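PDB 2OP5: hypothetical protein from Uncultured marine organism, which is of unknown function but forms a ferredoxin-like dimer of the dimeric alpha/beta-barrel clan, and may be an oxidoreductase. Local coordinates for residues A[8-13]-A[104-109]; A[14-19]-A[62-67]; A[49-54]-A[66-71]. All coordinates share one frame; numbering follows the deposited sequence.

Contact 1 (A[8-13]-A[104-109]). With EDO (1,2-ethanediol), chain H.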
loop_
_atom_site.group_PDB
_atom_site.type_symbol
_atom_site.label_atom_id
_atom_site.label_comp_id
_atom_site.label_asym_id
_atom_site.label_seq_id
_atom_site.Cartn_x
_atom_site.Cartn_y
_atom_site.Cartn_z
ATOM N N THR A 8 7.743 -9.784 3.471
ATOM C CA THR A 8 7.985 -8.714 2.517
ATOM C C THR A 8 9.149 -7.878 3.018
ATOM O O THR A 8 9.142 -7.423 4.146
ATOM C CB THR A 8 6.733 -7.799 2.344
ATOM O OG1 THR A 8 5.639 -8.564 1.847
ATOM C CG2 THR A 8 6.996 -6.675 1.358
ATOM N N ALA A 9 10.148 -7.692 2.169
ATOM C CA ALA A 9 11.312 -6.870 2.493
ATOM C C ALA A 9 11.254 -5.522 1.796
ATOM O O ALA A 9 11.684 -4.518 2.354
ATOM C CB ALA A 9 12.573 -7.578 2.086
ATOM N N PHE A 10 10.751 -5.520 0.565
ATOM C CA PHE A 10 10.658 -4.323 -0.253
ATOM C C PHE A 10 9.241 -4.170 -0.771
ATOM O O PHE A 10 8.595 -5.159 -1.084
ATOM C CB PHE A 10 11.617 -4.444 -1.418
ATOM C CG PHE A 10 11.904 -3.148 -2.106
ATOM C CD1 PHE A 10 12.764 -2.227 -1.525
ATOM C CD2 PHE A 10 11.383 -2.875 -3.363
ATOM C CE1 PHE A 10 13.072 -1.052 -2.173
ATOM C CE2 PHE A 10 11.697 -1.675 -4.017
ATOM C CZ PHE A 10 12.541 -0.779 -3.423
ATOM N N LEU A 11 8.797 -2.921 -0.905
ATOM C CA LEU A 11 7.427 -2.616 -1.271
ATOM C C LEU A 11 7.260 -1.312 -2.071
ATOM O O LEU A 11 8.007 -0.347 -1.886
ATOM C CB LEU A 11 6.638 -2.536 0.053
ATOM C CG LEU A 11 5.168 -2.190 0.285
ATOM C CD1 LEU A 11 4.710 -2.729 1.623
ATOM C CD2 LEU A 11 4.902 -0.703 0.217
ATOM N N ASN A 12 6.284 -1.312 -2.978
ATOM C CA ASN A 12 5.892 -0.098 -3.706
ATOM C C ASN A 12 4.400 0.098 -3.489
ATOM O O ASN A 12 3.612 -0.802 -3.766
ATOM C CB ASN A 12 6.190 -0.181 -5.197
ATOM C CG ASN A 12 6.028 1.165 -5.917
ATOM O OD1 ASN A 12 5.829 2.216 -5.296
ATOM N ND2 ASN A 12 6.143 1.137 -7.237
ATOM N N SER A 13 4.032 1.244 -2.931
ATOM C CA SER A 13 2.632 1.617 -2.701
ATOM C C SER A 13 2.454 2.799 -3.609
ATOM O O SER A 13 2.791 3.937 -3.253
ATOM C CB SER A 13 2.373 2.013 -1.244
ATOM O OG SER A 13 1.016 2.407 -1.057
ATOM N N ASN A 104 4.813 6.958 -7.120
ATOM C CA ASN A 104 5.470 5.804 -6.511
ATOM C C ASN A 104 5.976 6.149 -5.131
ATOM O O ASN A 104 6.355 7.308 -4.866
ATOM C CB ASN A 104 6.681 5.359 -7.334
ATOM C CG ASN A 104 6.310 4.972 -8.739
ATOM O OD1 ASN A 104 5.758 3.885 -8.982
ATOM N ND2 ASN A 104 6.631 5.853 -9.689
ATOM N N ASN A 105 5.990 5.121 -4.284
ATOM C CA ASN A 105 6.467 5.185 -2.913
ATOM C C ASN A 105 7.134 3.851 -2.604
ATOM O O ASN A 105 6.481 2.959 -2.062
ATOM C CB ASN A 105 5.309 5.428 -1.946
ATOM C CG ASN A 105 4.616 6.755 -2.201
ATOM O OD1 ASN A 105 5.125 7.803 -1.840
ATOM N ND2 ASN A 105 3.445 6.704 -2.832
ATOM N N ARG A 106 8.423 3.732 -2.946
ATOM C CA ARG A 106 9.184 2.495 -2.763
ATOM C C ARG A 106 10.107 2.565 -1.579
ATOM O O ARG A 106 10.738 3.601 -1.342
ATOM C CB ARG A 106 10.089 2.210 -3.953
ATOM C CG ARG A 106 9.442 2.207 -5.286
ATOM C CD ARG A 106 10.471 1.907 -6.365
ATOM N NE ARG A 106 10.082 2.530 -7.623
ATOM C CZ ARG A 106 10.532 3.693 -8.087
ATOM N NH1 ARG A 106 11.421 4.425 -7.426
ATOM N NH2 ARG A 106 10.077 4.132 -9.248
ATOM N N GLY A 107 10.267 1.437 -0.894
ATOM C CA GLY A 107 11.176 1.364 0.241
ATOM C C GLY A 107 11.224 0.030 0.963
ATOM O O GLY A 107 10.527 -0.916 0.602
ATOM N N VAL A 108 12.056 -0.001 2.005
ATOM C CA VAL A 108 12.290 -1.164 2.813
ATOM C C VAL A 108 11.189 -1.278 3.840
ATOM O O VAL A 108 10.797 -0.274 4.441
ATOM C CB VAL A 108 13.583 -1.048 3.691
ATOM C CG1 VAL A 108 14.052 -2.419 4.134
ATOM C CG2 VAL A 108 14.707 -0.420 2.967
ATOM N N VAL A 109 10.740 -2.504 4.064
ATOM C CA VAL A 109 9.793 -2.789 5.114
ATOM C C VAL A 109 10.551 -2.768 6.458
ATOM O O VAL A 109 11.636 -3.342 6.588
ATOM C CB VAL A 109 9.074 -4.141 4.891
ATOM C CG1 VAL A 109 8.256 -4.527 6.114
ATOM C CG2 VAL A 109 8.175 -4.062 3.674
HETATM C C1 EDO H . 9.731 6.110 -4.975
HETATM O O1 EDO H . 9.740 6.352 -3.555
HETATM C C2 EDO H . 10.409 7.255 -5.720
HETATM O O2 EDO H . 9.498 7.854 -6.655
#

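Contact 2 (A[14-19]-A[62-67])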
loop_
_atom_site.group_PDB
_atom_site.type_symbol
_atom_site.label_atom_id
_atom_site.label_comp_id
_atom_site.label_asym_id
_atom_site.label_seq_id
_atom_site.Cartn_x
_atom_site.Cartn_y
_atom_site.Cartn_z
ATOM N N LEU A 14 1.981 2.509 -4.814
ATOM C CA LEU A 14 1.839 3.525 -5.824
ATOM C C LEU A 14 0.379 3.894 -6.036
ATOM O O LEU A 14 -0.518 3.141 -5.623
ATOM C CB LEU A 14 2.496 3.062 -7.117
ATOM C CG LEU A 14 1.829 2.033 -8.016
ATOM C CD1 LEU A 14 0.661 2.607 -8.811
ATOM C CD2 LEU A 14 2.867 1.508 -9.015
ATOM N N PHE A 15 0.157 5.077 -6.613
ATOM C CA PHE A 15 -1.205 5.499 -6.934
ATOM C C PHE A 15 -1.248 6.284 -8.247
ATOM O O PHE A 15 -0.244 6.879 -8.658
ATOM C CB PHE A 15 -1.935 6.207 -5.758
ATOM C CG PHE A 15 -1.353 7.554 -5.334
ATOM C CD1 PHE A 15 -0.392 7.635 -4.333
ATOM C CD2 PHE A 15 -1.822 8.734 -5.893
ATOM C CE1 PHE A 15 0.115 8.863 -3.917
ATOM C CE2 PHE A 15 -1.309 9.977 -5.493
ATOM C CZ PHE A 15 -0.339 10.039 -4.502
HETATM N N MSE A 16 -2.416 6.211 -8.907
HETATM C CA MSE A 16 -2.670 6.892 -10.185
HETATM C C MSE A 16 -3.979 7.656 -10.112
HETATM O O MSE A 16 -4.982 7.125 -9.649
HETATM C CB MSE A 16 -2.797 5.911 -11.336
HETATM C CG MSE A 16 -1.499 5.331 -11.805
HETATM SE SE MSE A 16 -1.819 3.572 -12.597
HETATM C CE MSE A 16 -2.366 2.776 -11.005
ATOM N N ASP A 17 -3.958 8.882 -10.613
ATOM C CA ASP A 17 -5.104 9.776 -10.614
ATOM C C ASP A 17 -5.479 10.090 -12.046
ATOM O O ASP A 17 -4.628 10.529 -12.829
ATOM C CB ASP A 17 -4.761 11.077 -9.906
ATOM C CG ASP A 17 -4.437 10.878 -8.444
ATOM O OD1 ASP A 17 -4.865 9.849 -7.898
ATOM O OD2 ASP A 17 -3.740 11.737 -7.843
ATOM N N PHE A 18 -6.758 9.883 -12.364
ATOM C CA PHE A 18 -7.295 10.110 -13.705
ATOM C C PHE A 18 -8.096 11.400 -13.763
ATOM O O PHE A 18 -8.555 11.909 -12.729
ATOM C CB PHE A 18 -8.133 8.895 -14.140
ATOM C CG PHE A 18 -7.331 7.624 -14.229
ATOM C CD1 PHE A 18 -7.130 6.835 -13.102
ATOM C CD2 PHE A 18 -6.718 7.251 -15.417
ATOM C CE1 PHE A 18 -6.369 5.671 -13.171
ATOM C CE2 PHE A 18 -5.946 6.092 -15.483
ATOM C CZ PHE A 18 -5.781 5.301 -14.355
ATOM N N THR A 19 -8.230 11.941 -14.974
ATOM C CA THR A 19 -8.945 13.194 -15.195
ATOM C C THR A 19 -10.470 12.985 -15.282
ATOM O O THR A 19 -11.239 13.948 -15.346
ATOM C CB THR A 19 -8.455 13.936 -16.463
ATOM O OG1 THR A 19 -8.775 13.175 -17.627
ATOM C CG2 THR A 19 -6.939 14.210 -16.407
ATOM N N HIS A 62 -9.940 10.728 -8.879
ATOM C CA HIS A 62 -10.355 9.487 -9.548
ATOM C C HIS A 62 -9.101 8.629 -9.435
ATOM O O HIS A 62 -8.331 8.531 -10.367
ATOM C CB HIS A 62 -10.720 9.709 -10.997
ATOM C CG HIS A 62 -11.764 10.745 -11.197
ATOM N ND1 HIS A 62 -13.099 10.499 -10.971
ATOM C CD2 HIS A 62 -11.680 12.017 -11.650
ATOM C CE1 HIS A 62 -13.792 11.588 -11.252
ATOM N NE2 HIS A 62 -12.955 12.523 -11.667
ATOM N N ARG A 63 -8.945 7.985 -8.283
ATOM C CA ARG A 63 -7.734 7.324 -7.924
ATOM C C ARG A 63 -7.758 5.789 -7.828
ATOM O O ARG A 63 -8.729 5.181 -7.355
ATOM C CB ARG A 63 -7.297 7.913 -6.585
ATOM C CG ARG A 63 -5.939 7.432 -6.081
ATOM C CD ARG A 63 -5.391 8.280 -4.904
ATOM N NE ARG A 63 -5.013 9.636 -5.293
ATOM C CZ ARG A 63 -4.491 10.537 -4.466
ATOM N NH1 ARG A 63 -4.310 10.276 -3.180
ATOM N NH2 ARG A 63 -4.192 11.737 -4.925
ATOM N N ILE A 64 -6.661 5.193 -8.298
ATOM C CA ILE A 64 -6.397 3.776 -8.196
ATOM C C ILE A 64 -5.119 3.626 -7.391
ATOM O O ILE A 64 -4.159 4.345 -7.636
ATOM C CB ILE A 64 -6.102 3.130 -9.567
ATOM C CG1 ILE A 64 -7.316 3.215 -10.488
ATOM C CG2 ILE A 64 -5.681 1.670 -9.407
ATOM C CD1 ILE A 64 -8.565 2.549 -9.961
ATOM N N SER A 65 -5.108 2.679 -6.458
ATOM C CA SER A 65 -3.894 2.325 -5.705
ATOM C C SER A 65 -3.452 0.901 -6.011
ATOM O O SER A 65 -4.288 0.004 -6.252
ATOM C CB SER A 65 -4.139 2.434 -4.216
ATOM O OG SER A 65 -5.112 1.521 -3.791
HETATM N N MSE A 66 -2.137 0.717 -6.020
HETATM C CA MSE A 66 -1.528 -0.564 -6.203
HETATM C C MSE A 66 -0.434 -0.712 -5.184
HETATM O O MSE A 66 0.326 0.219 -4.928
HETATM C CB MSE A 66 -0.912 -0.701 -7.586
HETATM C CG MSE A 66 -1.951 -0.802 -8.662
HETATM SE SE MSE A 66 -1.213 -1.101 -10.437
HETATM C CE MSE A 66 -2.919 -1.314 -11.256
ATOM N N VAL A 67 -0.376 -1.883 -4.584
ATOM C CA VAL A 67 0.663 -2.182 -3.633
ATOM C C VAL A 67 1.315 -3.465 -4.146
ATOM O O VAL A 67 0.631 -4.494 -4.314
ATOM C CB VAL A 67 0.128 -2.379 -2.197
ATOM C CG1 VAL A 67 1.268 -2.751 -1.267
ATOM C CG2 VAL A 67 -0.620 -1.127 -1.683
HETATM O O HOH W 1 -7.956 12.282 -10.114
#

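Contact 3 (A[49-54]-A[66-71])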
loop_
_atom_site.group_PDB
_atom_site.type_symbol
_atom_site.label_atom_id
_atom_site.label_comp_id
_atom_site.label_asym_id
_atom_site.label_seq_id
_atom_site.Cartn_x
_atom_site.Cartn_y
_atom_site.Cartn_z
ATOM N N ILE A 49 5.621 -11.222 -4.146
ATOM C CA ILE A 49 4.856 -11.947 -3.139
ATOM C C ILE A 49 3.380 -11.629 -3.248
ATOM O O ILE A 49 2.546 -12.519 -3.201
ATOM C CB ILE A 49 5.309 -11.558 -1.712
ATOM C CG1 ILE A 49 6.783 -11.945 -1.520
ATOM C CG2 ILE A 49 4.384 -12.193 -0.645
ATOM C CD1 ILE A 49 7.410 -11.461 -0.212
ATOM N N ARG A 50 3.068 -10.349 -3.414
ATOM C CA ARG A 50 1.695 -9.895 -3.414
ATOM C C ARG A 50 1.515 -8.643 -4.274
ATOM O O ARG A 50 2.434 -7.841 -4.413
ATOM C CB ARG A 50 1.284 -9.625 -1.963
ATOM C CG ARG A 50 -0.200 -9.359 -1.728
ATOM C CD ARG A 50 -0.438 -8.974 -0.290
ATOM N NE ARG A 50 -0.237 -10.114 0.614
ATOM C CZ ARG A 50 -1.208 -10.799 1.222
ATOM N NH1 ARG A 50 -2.500 -10.477 1.073
ATOM N NH2 ARG A 50 -0.875 -11.821 2.017
ATOM N N HIS A 51 0.325 -8.511 -4.853
ATOM C CA HIS A 51 -0.052 -7.373 -5.703
ATOM C C HIS A 51 -1.532 -7.145 -5.516
ATOM O O HIS A 51 -2.331 -8.004 -5.839
ATOM C CB HIS A 51 0.278 -7.606 -7.171
ATOM C CG HIS A 51 -0.088 -6.459 -8.072
ATOM N ND1 HIS A 51 -0.517 -6.639 -9.368
ATOM C CD2 HIS A 51 -0.104 -5.120 -7.856
ATOM C CE1 HIS A 51 -0.735 -5.461 -9.928
ATOM N NE2 HIS A 51 -0.496 -4.520 -9.031
ATOM N N VAL A 52 -1.878 -5.979 -4.991
ATOM C CA VAL A 52 -3.243 -5.607 -4.648
ATOM C C VAL A 52 -3.620 -4.337 -5.386
ATOM O O VAL A 52 -2.879 -3.337 -5.371
ATOM C CB VAL A 52 -3.378 -5.317 -3.143
ATOM C CG1 VAL A 52 -4.854 -5.325 -2.738
ATOM C CG2 VAL A 52 -2.609 -6.340 -2.334
ATOM N N ILE A 53 -4.766 -4.387 -6.050
ATOM C CA ILE A 53 -5.270 -3.262 -6.802
ATOM C C ILE A 53 -6.553 -2.859 -6.111
ATOM O O ILE A 53 -7.417 -3.698 -5.832
ATOM C CB ILE A 53 -5.555 -3.615 -8.284
ATOM C CG1 ILE A 53 -4.294 -4.212 -8.923
ATOM C CG2 ILE A 53 -6.038 -2.357 -9.032
ATOM C CD1 ILE A 53 -4.475 -4.742 -10.339
ATOM N N SER A 54 -6.677 -1.561 -5.899
ATOM C CA SER A 54 -7.772 -0.996 -5.161
ATOM C C SER A 54 -8.334 0.286 -5.816
ATOM O O SER A 54 -7.629 1.022 -6.483
ATOM C CB SER A 54 -7.271 -0.727 -3.726
ATOM O OG SER A 54 -8.039 0.276 -3.082
HETATM N N MSE A 66 -2.137 0.717 -6.020
HETATM C CA MSE A 66 -1.528 -0.564 -6.203
HETATM C C MSE A 66 -0.434 -0.712 -5.184
HETATM O O MSE A 66 0.326 0.219 -4.928
HETATM C CB MSE A 66 -0.912 -0.701 -7.586
HETATM C CG MSE A 66 -1.951 -0.802 -8.662
HETATM SE SE MSE A 66 -1.213 -1.101 -10.437
HETATM C CE MSE A 66 -2.919 -1.314 -11.256
ATOM N N VAL A 67 -0.376 -1.883 -4.584
ATOM C CA VAL A 67 0.663 -2.182 -3.633
ATOM C C VAL A 67 1.315 -3.465 -4.146
ATOM O O VAL A 67 0.631 -4.494 -4.314
ATOM C CB VAL A 67 0.128 -2.379 -2.197
ATOM C CG1 VAL A 67 1.268 -2.751 -1.267
ATOM C CG2 VAL A 67 -0.620 -1.127 -1.683
ATOM N N PHE A 68 2.612 -3.376 -4.444
ATOM C CA PHE A 68 3.401 -4.518 -4.897
ATOM C C PHE A 68 4.345 -4.815 -3.755
ATOM O O PHE A 68 5.065 -3.911 -3.292
ATOM C CB PHE A 68 4.307 -4.190 -6.095
ATOM C CG PHE A 68 3.588 -3.792 -7.364
ATOM C CD1 PHE A 68 3.084 -2.510 -7.517
ATOM C CD2 PHE A 68 3.497 -4.678 -8.421
ATOM C CE1 PHE A 68 2.454 -2.127 -8.708
ATOM C CE2 PHE A 68 2.873 -4.314 -9.614
ATOM C CZ PHE A 68 2.352 -3.032 -9.766
ATOM N N GLU A 69 4.400 -6.081 -3.359
ATOM C CA GLU A 69 5.272 -6.519 -2.281
ATOM C C GLU A 69 6.236 -7.592 -2.775
ATOM O O GLU A 69 5.830 -8.562 -3.428
ATOM C CB GLU A 69 4.433 -7.055 -1.135
ATOM C CG GLU A 69 3.505 -5.997 -0.571
ATOM C CD GLU A 69 2.772 -6.469 0.641
ATOM O OE1 GLU A 69 3.333 -7.274 1.403
ATOM O OE2 GLU A 69 1.642 -6.009 0.850
ATOM N N TYR A 70 7.510 -7.409 -2.425
ATOM C CA TYR A 70 8.558 -8.292 -2.859
ATOM C C TYR A 70 9.345 -8.837 -1.695
ATOM O O TYR A 70 9.474 -8.181 -0.665
ATOM C CB TYR A 70 9.526 -7.555 -3.799
ATOM C CG TYR A 70 8.866 -6.812 -4.951
ATOM C CD1 TYR A 70 8.452 -5.504 -4.797
ATOM C CD2 TYR A 70 8.660 -7.424 -6.192
ATOM C CE1 TYR A 70 7.846 -4.810 -5.828
ATOM C CE2 TYR A 70 8.047 -6.725 -7.260
ATOM C CZ TYR A 70 7.637 -5.422 -7.059
ATOM O OH TYR A 70 7.046 -4.682 -8.074
ATOM N N ASP A 71 9.894 -10.043 -1.898
ATOM C CA ASP A 71 10.758 -10.699 -0.924
ATOM C C ASP A 71 12.079 -9.923 -0.749
ATOM O O ASP A 71 12.748 -10.080 0.266
ATOM C CB ASP A 71 11.028 -12.169 -1.330
ATOM C CG ASP A 71 11.756 -12.311 -2.672
ATOM O OD1 ASP A 71 12.240 -11.318 -3.247
ATOM O OD2 ASP A 71 11.878 -13.443 -3.158
#

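Contact 1 (A[8-13]-A[104-109])
L11 and G107 face each other as the hydrogen-bonded pair of an antiparallel ladder: L11 N donates to G107 O, and G107 N returns a bond of 3.0 Å to L11 O. F10 with V108 and N12 with R106 are the non-hydrogen-bonded pairs on either side. Beyond F10 the ladder runs on through V109 N, which meets A9 O at 2.8 Å. At the other end S13 N reaches N105 O.

Asparagine amides take over at N104 and N105, just before the regular pairing of 106-109 begins. N12 has CG anti to its backbone N (chi1 -169°), which turns the amide toward 104-105; there OD1 accepts from N105 N at 3.1 Å while ND2 gives a long, straight bond of 3.3 Å to N104 OD1. N105 replies with its own amide, ND2 to S13 O at 2.9 Å, the acceptor lying in the amide plane. R106 N holds O1 of a 1,2-ethanediol, probably from the crystallisation liquor.

In the packing, the F10 ring lies over the bare backbone of G107, with CD1 3.4 Å from G107 O, and ends at R106 CB. On the sheet face of L11, V109 CG2 sits 3.7 Å from T8 CG2 and more loosely beside L11 CB.

The contact joins 102-114, the outermost strand within this chain, to 10-17, whose far side bonds to 63-70; A9 and F10 both face Y70 there, a classic beta bulge. The F10 face turns to Y76 of helix 73-86; the L11 face packs on the second subunit, into which the sheet runs on at V109.

Contact 2 (A[14-19]-A[62-67])
R63 and D17 form a side-on salt bridge across the two central strands of the antiparallel ferredoxin-like sheet. R63 NE reaches D17 OD1 at 2.6 Å and R63 NH2 reaches D17 OD2 at 3.0 Å, both on the syn side of the carboxylate, with the two flat groups 11° from coplanar. The bend at chi3 of R63 (-69°) turns the guanidinium alongside the acid, and in one of its two modelled conformers F15 lies over one guanidinium face, CE2 3.4 Å from CZ of R63. R63 NH1 goes on to N105 OD1 of the second subunit, so the clasp belongs to the dimer interface.

Paired backbone bonds join L14 with M66 and M16 with I64, and F18 N adds one to H62 O. A water spans the end of the ladder, donating to F18 O and accepting from H62 N.

On the opposite face, toward helix 21-28, the packing is apolar. L14 CD1 rests on M66 CB at 3.9 Å, while F18 CE1 approaches I64 CG1 at 3.8 Å. M16, a selenomethionine, folds back at chi3 and tucks its CE methyl between its neighbours on 63-67, 3.8 Å from I64 CG2 and 4.1 Å from the selenium of M66.

Contact 3 (A[49-54]-A[66-71])
H51 and F68 lie side by side across a non-hydrogen-bonded pair and stack with an offset, their ring centroids 4.0 Å apart and planes 16° from parallel. Chi1 of H51 near 180° carries the imidazole away from its own N-H and lays NE2 over the F68 face, 3.3 Å from CZ. The selenium of M66 meets the same imidazole at its edge, 3.8 Å from H51 NE2, and the M66 methyl CE touches I53 CD1 at 3.9 Å. An alanine in place of F68 would probably leave one imidazole face without its stacking partner and let the H51 ring shift.

V52 and V67 exchange two backbone bonds, and E69 N bonds to R50 O. I49 and R50 both face E69 in a classic beta bulge: E69 O accepts from I49 N at 2.8 Å and from R50 N at 3.3 Å. Y40 OH is hydrogen-bonded to H51 ND1, and W35 meets the H51 ring edge-to-face.

R50 and E69 form no salt bridge, NE standing 4.5 Å from OE2. E69 OE1 hydrogen-bonds T8 OG1; salt bridges run from R50 to E112 and from E69 to R50, both of the second subunit, so these charges pair mainly across the interface.

How the contacts relate
Leaving the N terminus, the chain enters strand 10-17, whose first half belongs to contact 1 and second half to contact 2. Contact 2 closes the loop of helices and strand 48-56 that returns through 63-70. Contact 3 is the short hairpin between 48-56 and 63-70; it shares M66 and V67 with contact 2, so the two end on the same strand. Contact 1 closes last, when 102-114 comes back to 10-17, and its long loop encloses both others. Together they bond all four strands in the order 48-56, 63-70, 10-17, 102-114. T8 OG1 to E69 OE1 joins contact 1 to contact 3 directly, and all three touch the second subunit.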